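Local structure of Myo-inositol dehydrogenase (Corynebacterium glutamicum, 3EUW) at residues R6-G11 with L31-D36; D64-I69 with R88-L93. The protein probably catalyses the NAD+-dependent oxidation of myo-inositol at its 2-position, as a tetrameric member of the Gfo/Idh/MocA oxidoreductase family. All blocks are in the same frame, centred on the assembly; numbering follows the deposited sequence.

Interaction 1 of 2, residues R6-G11 with L31-D36; sequences RIALFG and LVVIAD
With chi1 at 178°, Leu-31 throws CG anti to its own nitrogen and lays CD1 against Leu-9 CB, 3.7 Å away on the face that both leucines share with Ile-34. On the other face Val-33 holds CG1 between its backbone N and carbonyl carbon (chi1 67°), which presses that methyl to 3.5 Å from Ala-8 CB, a tight fit. Further along this face, Phe-10 meets the Ala-35 methyl obliquely through CD1 and CE1, CE1 lying 3.7 Å from CB. At the start of the strands, the Arg-6 side chain, bent at chi2 and chi3, crosses that of Val-32 at about a right angle, with CD nearest CG1.

The strands run parallel, 23° apart, with four backbone bonds between them. Val-32 N gives to Ile-7 O (3.1 Å), Leu-9 N to Val-33 O (2.9 Å), Ala-35 N to Leu-9 O (2.9 Å) and Gly-11 N to Ala-35 O (2.8 Å). From Ile-7/Leu-31 to Leu-9/Ile-34 one strand advances two residues and the other three, a beta bulge at Val-32.

Gly-11 opens what looks like the Rossmann glycine-rich turn. Beside it, Asp-36 accepts Ala-12 N on OD2 and Phe-38 N on OD1. An acid here is consistent with the position that, in NAD-binding Rossmann folds, usually meets the adenosine ribose hydroxyls. The pair frames a beta-alpha-beta unit: helix 14-25 packs on Leu-9 and Leu-31 through Ala-20, helix 57-60 sets Val-60 against Ala-8, Phe-10 and Ala-35, and strand 68-71 flanks strand 5-10.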
ATOM      1  N   ARG A   6     -14.884  34.625 -23.611  1.00 30.33           N
ATOM      2  CA  ARG A   6     -14.535  34.144 -24.946  1.00 30.12           C
ATOM      3  C   ARG A   6     -13.057  33.795 -25.066  1.00 27.01           C
ATOM      4  O   ARG A   6     -12.189  34.636 -24.832  1.00 26.86           O
ATOM      5  CB  ARG A   6     -14.877  35.209 -25.990  1.00 32.90           C
ATOM      6  CG  ARG A   6     -16.327  35.653 -26.008  1.00 35.39           C
ATOM      7  CD  ARG A   6     -17.193  34.582 -26.588  1.00 38.74           C
ATOM      8  NE  ARG A   6     -18.266  35.128 -27.415  1.00 40.71           N
ATOM      9  CZ  ARG A   6     -19.424  35.586 -26.953  1.00 42.29           C
ATOM     10  NH1 ARG A   6     -19.682  35.573 -25.648  1.00 42.13           N
ATOM     11  NH2 ARG A   6     -20.331  36.047 -27.806  1.00 41.73           N
ATOM     12  N   ILE A   7     -12.776  32.564 -25.475  1.00 24.94           N
ATOM     13  CA  ILE A   7     -11.399  32.102 -25.594  1.00 23.94           C
ATOM     14  C   ILE A   7     -10.951  31.723 -27.000  1.00 23.41           C
ATOM     15  O   ILE A   7     -11.671  31.049 -27.735  1.00 25.08           O
ATOM     16  CB  ILE A   7     -11.158  30.860 -24.701  1.00 22.97           C
ATOM     17  CG1 ILE A   7     -11.620  31.134 -23.267  1.00 19.87           C
ATOM     18  CG2 ILE A   7      -9.684  30.471 -24.740  1.00 22.18           C
ATOM     19  CD1 ILE A   7     -10.893  32.272 -22.592  1.00 21.53           C
ATOM     20  N   ALA A   8      -9.748  32.149 -27.366  1.00 22.41           N
ATOM     21  CA  ALA A   8      -9.175  31.796 -28.659  1.00 21.16           C
ATOM     22  C   ALA A   8      -8.075  30.758 -28.379  1.00 21.74           C
ATOM     23  O   ALA A   8      -7.250  30.952 -27.485  1.00 21.76           O
ATOM     24  CB  ALA A   8      -8.585  33.021 -29.323  1.00 20.95           C
ATOM     25  N   LEU A   9      -8.068  29.665 -29.139  1.00 21.23           N
ATOM     26  CA  LEU A   9      -7.086  28.601 -28.958  1.00 20.89           C
ATOM     27  C   LEU A   9      -6.114  28.444 -30.123  1.00 23.26           C
ATOM     28  O   LEU A   9      -6.531  28.407 -31.285  1.00 25.76           O
ATOM     29  CB  LEU A   9      -7.801  27.267 -28.730  1.00 20.93           C
ATOM     30  CG  LEU A   9      -6.928  26.002 -28.779  1.00 23.29           C
ATOM     31  CD1 LEU A   9      -5.984  25.991 -27.578  1.00 21.79           C
ATOM     32  CD2 LEU A   9      -7.810  24.749 -28.786  1.00 22.47           C
ATOM     33  N   PHE A  10      -4.822  28.354 -29.807  1.00 20.86           N
ATOM     34  CA  PHE A  10      -3.788  28.167 -30.817  1.00 21.93           C
ATOM     35  C   PHE A  10      -3.226  26.749 -30.729  1.00 22.34           C
ATOM     36  O   PHE A  10      -2.717  26.336 -29.683  1.00 19.91           O
ATOM     37  CB  PHE A  10      -2.658  29.181 -30.626  1.00 22.21           C
ATOM     38  CG  PHE A  10      -2.971  30.534 -31.173  1.00 24.30           C
ATOM     39  CD1 PHE A  10      -2.848  30.787 -32.527  1.00 25.19           C
ATOM     40  CD2 PHE A  10      -3.434  31.549 -30.340  1.00 25.15           C
ATOM     41  CE1 PHE A  10      -3.178  32.027 -33.056  1.00 26.65           C
ATOM     42  CE2 PHE A  10      -3.771  32.799 -30.860  1.00 26.27           C
ATOM     43  CZ  PHE A  10      -3.643  33.036 -32.221  1.00 26.39           C
ATOM     44  N   GLY A  11      -3.323  26.011 -31.831  1.00 22.12           N
ATOM     45  CA  GLY A  11      -2.831  24.647 -31.866  1.00 22.24           C
ATOM     46  C   GLY A  11      -3.982  23.659 -31.822  1.00 23.08           C
ATOM     47  O   GLY A  11      -4.809  23.698 -30.914  1.00 21.96           O
ATOM     48  N   LEU A  31     -15.204  28.521 -26.212  1.00 26.68           N
ATOM     49  CA  LEU A  31     -14.179  28.518 -27.252  1.00 26.36           C
ATOM     50  C   LEU A  31     -14.808  29.070 -28.535  1.00 27.92           C
ATOM     51  O   LEU A  31     -15.727  28.467 -29.085  1.00 27.94           O
ATOM     52  CB  LEU A  31     -13.684  27.089 -27.481  1.00 24.46           C
ATOM     53  CG  LEU A  31     -12.634  26.907 -28.576  1.00 26.81           C
ATOM     54  CD1 LEU A  31     -11.408  27.740 -28.248  1.00 24.80           C
ATOM     55  CD2 LEU A  31     -12.267  25.434 -28.702  1.00 25.12           C
ATOM     56  N   VAL A  32     -14.317  30.206 -29.017  1.00 28.41           N
ATOM     57  CA  VAL A  32     -14.894  30.801 -30.214  1.00 29.30           C
ATOM     58  C   VAL A  32     -14.045  30.709 -31.466  1.00 30.09           C
ATOM     59  O   VAL A  32     -14.531  30.983 -32.558  1.00 31.41           O
ATOM     60  CB  VAL A  32     -15.261  32.280 -29.988  1.00 30.19           C
ATOM     61  CG1 VAL A  32     -16.267  32.386 -28.867  1.00 29.60           C
ATOM     62  CG2 VAL A  32     -14.017  33.096 -29.677  1.00 30.30           C
ATOM     63  N   VAL A  33     -12.782  30.334 -31.325  1.00 29.43           N
ATOM     64  CA  VAL A  33     -11.938  30.212 -32.501  1.00 29.00           C
ATOM     65  C   VAL A  33     -10.689  29.385 -32.241  1.00 28.99           C
ATOM     66  O   VAL A  33     -10.044  29.521 -31.200  1.00 29.33           O
ATOM     67  CB  VAL A  33     -11.536  31.606 -33.055  1.00 29.29           C
ATOM     68  CG1 VAL A  33     -10.626  32.323 -32.072  1.00 30.73           C
ATOM     69  CG2 VAL A  33     -10.845  31.453 -34.404  1.00 27.32           C
ATOM     70  N   ILE A  34     -10.374  28.515 -33.200  1.00 28.08           N
ATOM     71  CA  ILE A  34      -9.210  27.641 -33.138  1.00 26.46           C
ATOM     72  C   ILE A  34      -8.331  27.924 -34.357  1.00 27.18           C
ATOM     73  O   ILE A  34      -8.810  27.929 -35.485  1.00 27.18           O
ATOM     74  CB  ILE A  34      -9.617  26.154 -33.172  1.00 27.42           C
ATOM     75  CG1 ILE A  34     -10.539  25.836 -31.995  1.00 27.12           C
ATOM     76  CG2 ILE A  34      -8.374  25.272 -33.129  1.00 26.04           C
ATOM     77  CD1 ILE A  34     -10.932  24.388 -31.902  1.00 24.88           C
ATOM     78  N   ALA A  35      -7.046  28.163 -34.121  1.00 26.74           N
ATOM     79  CA  ALA A  35      -6.112  28.447 -35.199  1.00 28.64           C
ATOM     80  C   ALA A  35      -5.009  27.389 -35.281  1.00 31.42           C
ATOM     81  O   ALA A  35      -4.452  26.967 -34.262  1.00 31.00           O
ATOM     82  CB  ALA A  35      -5.494  29.828 -35.007  1.00 26.74           C
ATOM     83  N   ASP A  36      -4.704  26.967 -36.504  1.00 31.57           N
ATOM     84  CA  ASP A  36      -3.668  25.976 -36.753  1.00 32.58           C
ATOM     85  C   ASP A  36      -3.402  25.949 -38.249  1.00 34.26           C
ATOM     86  O   ASP A  36      -4.316  25.732 -39.041  1.00 33.71           O
ATOM     87  CB  ASP A  36      -4.124  24.591 -36.299  1.00 32.33           C
ATOM     88  CG  ASP A  36      -2.968  23.621 -36.150  1.00 33.96           C
ATOM     89  OD1 ASP A  36      -2.197  23.449 -37.122  1.00 33.91           O
ATOM     90  OD2 ASP A  36      -2.829  23.035 -35.055  1.00 33.30           O
TER

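Interaction 2 of 2, residues D64-I69 with R88-L93; sequences DDIDGI and RGIPAL
Ile-69 O is the point where the two segments lock together. Leu-93 N donates to it at 2.8 Å, and Ala-92 CA adds a weaker C-H contact to the same oxygen at 3.3 Å. One step earlier the roles reverse: Ile-69 N gives to Pro-91 O, 3.0 Å away. Together these bonds pair Ile-69 with Ala-92 in parallel register, their side chains on the same face of the sheet.

Just ahead of strand 92-94, Ile-90 packs across to segment 64-69. Its CG2 stands anti to the backbone N (chi1 -53° for CG1), which aims that methyl at segment 64-69. There it meets Ile-66 CG2 at 4.0 Å, lies 3.9 Å from Gly-68 CA and reaches Ile-69 CG1 at 4.1 Å; the side chains of Ile-66 and Ile-69 each cross that of Ile-90 obliquely. The proline ring also packs on segment 64-69, with Pro-91 CD 3.2 Å from Asp-67 O.

The outer end is more open, with both Asp-64 and Arg-88 exposed to solvent. Arg-88 turns an edge of its guanidinium toward Asp-64 CA, with NH2 loosely placed at 4.1 Å, while NH1 is held by the Arg-63 carbonyl. Gly-89, at positive phi, closes helix 78-87 in a Schellman motif and turns the chain into strand 92-94, completing a beta-alpha-beta crossover from strand 68-71. Phe-61 packs on Ile-69, Arg-88 and Ile-90, helix 283-299 meets Pro-91 and Leu-93, and Ala-92 bonds on to strand 119-121 through Met-120.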
ATOM      1  N   ASP A  64     -12.592  41.067 -32.169  1.00 24.08           N
ATOM      2  CA  ASP A  64     -12.520  42.082 -31.121  1.00 23.30           C
ATOM      3  C   ASP A  64     -13.251  41.630 -29.864  1.00 22.75           C
ATOM      4  O   ASP A  64     -13.543  42.436 -28.985  1.00 24.56           O
ATOM      5  CB  ASP A  64     -13.094  43.423 -31.626  1.00 23.05           C
ATOM      6  CG  ASP A  64     -14.598  43.376 -31.894  1.00 22.43           C
ATOM      7  OD1 ASP A  64     -15.190  42.281 -31.966  1.00 23.87           O
ATOM      8  OD2 ASP A  64     -15.192  44.461 -32.049  1.00 27.00           O
ATOM      9  N   ASP A  65     -13.524  40.331 -29.781  1.00 23.42           N
ATOM     10  CA  ASP A  65     -14.236  39.750 -28.642  1.00 21.76           C
ATOM     11  C   ASP A  65     -13.409  38.756 -27.822  1.00 22.42           C
ATOM     12  O   ASP A  65     -13.937  38.123 -26.915  1.00 21.96           O
ATOM     13  CB  ASP A  65     -15.482  39.025 -29.144  1.00 20.00           C
ATOM     14  CG  ASP A  65     -15.137  37.828 -30.015  1.00 19.82           C
ATOM     15  OD1 ASP A  65     -14.062  37.843 -30.637  1.00 22.01           O
ATOM     16  OD2 ASP A  65     -15.936  36.880 -30.095  1.00 18.79           O
ATOM     17  N   ILE A  66     -12.127  38.607 -28.136  1.00 24.15           N
ATOM     18  CA  ILE A  66     -11.282  37.658 -27.412  1.00 23.54           C
ATOM     19  C   ILE A  66     -10.932  38.094 -25.994  1.00 22.19           C
ATOM     20  O   ILE A  66     -10.194  39.059 -25.803  1.00 22.46           O
ATOM     21  CB  ILE A  66      -9.959  37.394 -28.157  1.00 24.67           C
ATOM     22  CG1 ILE A  66     -10.236  37.113 -29.630  1.00 25.35           C
ATOM     23  CG2 ILE A  66      -9.247  36.195 -27.537  1.00 25.06           C
ATOM     24  CD1 ILE A  66     -11.209  35.979 -29.865  1.00 24.39           C
ATOM     25  N   ASP A  67     -11.450  37.361 -25.007  1.00 21.74           N
ATOM     26  CA  ASP A  67     -11.183  37.655 -23.594  1.00 21.72           C
ATOM     27  C   ASP A  67      -9.891  36.993 -23.122  1.00 21.55           C
ATOM     28  O   ASP A  67      -9.246  37.457 -22.186  1.00 21.12           O
ATOM     29  CB  ASP A  67     -12.319  37.140 -22.710  1.00 21.92           C
ATOM     30  CG  ASP A  67     -13.564  37.980 -22.806  1.00 21.89           C
ATOM     31  OD1 ASP A  67     -13.488  39.196 -22.553  1.00 25.10           O
ATOM     32  OD2 ASP A  67     -14.623  37.413 -23.126  1.00 20.15           O
ATOM     33  N   GLY A  68      -9.533  35.891 -23.765  1.00 21.24           N
ATOM     34  CA  GLY A  68      -8.333  35.184 -23.370  1.00 21.91           C
ATOM     35  C   GLY A  68      -7.831  34.213 -24.413  1.00 20.56           C
ATOM     36  O   GLY A  68      -8.599  33.677 -25.212  1.00 20.69           O
ATOM     37  N   ILE A  69      -6.527  33.985 -24.391  1.00 20.39           N
ATOM     38  CA  ILE A  69      -5.897  33.080 -25.340  1.00 22.83           C
ATOM     39  C   ILE A  69      -5.133  31.934 -24.678  1.00 22.04           C
ATOM     40  O   ILE A  69      -4.528  32.108 -23.627  1.00 21.65           O
ATOM     41  CB  ILE A  69      -4.946  33.871 -26.236  1.00 23.84           C
ATOM     42  CG1 ILE A  69      -5.770  34.647 -27.260  1.00 24.40           C
ATOM     43  CG2 ILE A  69      -3.923  32.963 -26.872  1.00 25.44           C
ATOM     44  CD1 ILE A  69      -4.951  35.562 -28.129  1.00 27.74           C
ATOM     45  N   ARG A  88      -2.287  43.598 -27.210  1.00 34.58           N
ATOM     46  CA  ARG A  88      -3.691  43.947 -27.369  1.00 34.18           C
ATOM     47  C   ARG A  88      -4.421  43.825 -26.038  1.00 31.68           C
ATOM     48  O   ARG A  88      -5.649  43.830 -25.988  1.00 32.24           O
ATOM     49  CB  ARG A  88      -4.363  43.065 -28.425  1.00 35.50           C
ATOM     50  CG  ARG A  88      -3.991  43.445 -29.852  1.00 40.10           C
ATOM     51  CD  ARG A  88      -5.021  42.932 -30.840  1.00 44.11           C
ATOM     52  NE  ARG A  88      -6.365  43.385 -30.489  1.00 45.44           N
ATOM     53  CZ  ARG A  88      -7.479  42.936 -31.056  1.00 47.63           C
ATOM     54  NH1 ARG A  88      -7.415  42.018 -32.009  1.00 47.09           N
ATOM     55  NH2 ARG A  88      -8.661  43.392 -30.658  1.00 51.42           N
ATOM     56  N   GLY A  89      -3.653  43.723 -24.957  1.00 30.29           N
ATOM     57  CA  GLY A  89      -4.237  43.611 -23.633  1.00 27.15           C
ATOM     58  C   GLY A  89      -5.018  42.329 -23.420  1.00 25.25           C
ATOM     59  O   GLY A  89      -5.869  42.248 -22.538  1.00 24.72           O
ATOM     60  N   ILE A  90      -4.742  41.318 -24.232  1.00 25.25           N
ATOM     61  CA  ILE A  90      -5.435  40.045 -24.093  1.00 25.00           C
ATOM     62  C   ILE A  90      -4.580  39.076 -23.287  1.00 24.35           C
ATOM     63  O   ILE A  90      -3.444  38.769 -23.664  1.00 23.82           O
ATOM     64  CB  ILE A  90      -5.713  39.405 -25.453  1.00 26.71           C
ATOM     65  CG1 ILE A  90      -6.446  40.395 -26.361  1.00 26.43           C
ATOM     66  CG2 ILE A  90      -6.533  38.129 -25.258  1.00 24.88           C
ATOM     67  CD1 ILE A  90      -6.594  39.906 -27.800  1.00 26.10           C
ATOM     68  N   PRO A  91      -5.112  38.590 -22.157  1.00 22.86           N
ATOM     69  CA  PRO A  91      -4.377  37.649 -21.308  1.00 22.86           C
ATOM     70  C   PRO A  91      -4.043  36.385 -22.102  1.00 23.17           C
ATOM     71  O   PRO A  91      -4.774  36.008 -23.021  1.00 23.54           O
ATOM     72  CB  PRO A  91      -5.358  37.368 -20.170  1.00 24.11           C
ATOM     73  CG  PRO A  91      -6.190  38.617 -20.107  1.00 23.92           C
ATOM     74  CD  PRO A  91      -6.422  38.906 -21.570  1.00 22.93           C
ATOM     75  N   ALA A  92      -2.944  35.729 -21.752  1.00 21.60           N
ATOM     76  CA  ALA A  92      -2.553  34.522 -22.463  1.00 18.89           C
ATOM     77  C   ALA A  92      -1.976  33.436 -21.565  1.00 19.18           C
ATOM     78  O   ALA A  92      -1.051  33.682 -20.788  1.00 18.67           O
ATOM     79  CB  ALA A  92      -1.549  34.866 -23.547  1.00 19.81           C
ATOM     80  N   LEU A  93      -2.543  32.237 -21.681  1.00 17.76           N
ATOM     81  CA  LEU A  93      -2.087  31.071 -20.940  1.00 17.60           C
ATOM     82  C   LEU A  93      -1.218  30.340 -21.958  1.00 17.13           C
ATOM     83  O   LEU A  93      -1.718  29.859 -22.979  1.00 14.82           O
ATOM     84  CB  LEU A  93      -3.271  30.194 -20.512  1.00 15.59           C
ATOM     85  CG  LEU A  93      -2.909  28.760 -20.097  1.00 16.09           C
ATOM     86  CD1 LEU A  93      -1.919  28.773 -18.929  1.00 14.54           C
ATOM     87  CD2 LEU A  93      -4.179  28.005 -19.744  1.00 11.94           C
TER

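How the interactions relate
Interactions 1 and 2 build neighbouring parts of one parallel Rossmann sheet, their centres about 11 Å apart. Strands 5-10 and 68-71 lie side by side at its middle, so the contacts are stitched together: Ala-8 N lies 2.9 Å from Gly-68 O and Arg-6 O 2.8 Å from Asp-67 N, both probable hydrogen bonds. Interaction 1 is the more buried and pairs its strands over most of their length, up to the glycine-rich turn. Interaction 2 catches its strands only as they start; two backbone bonds follow a looser entrance of isoleucine, proline and solvent-exposed charged residues. Each closes a beta-alpha-beta unit, on opposite sides of the boundary between strands 5-10 and 68-71.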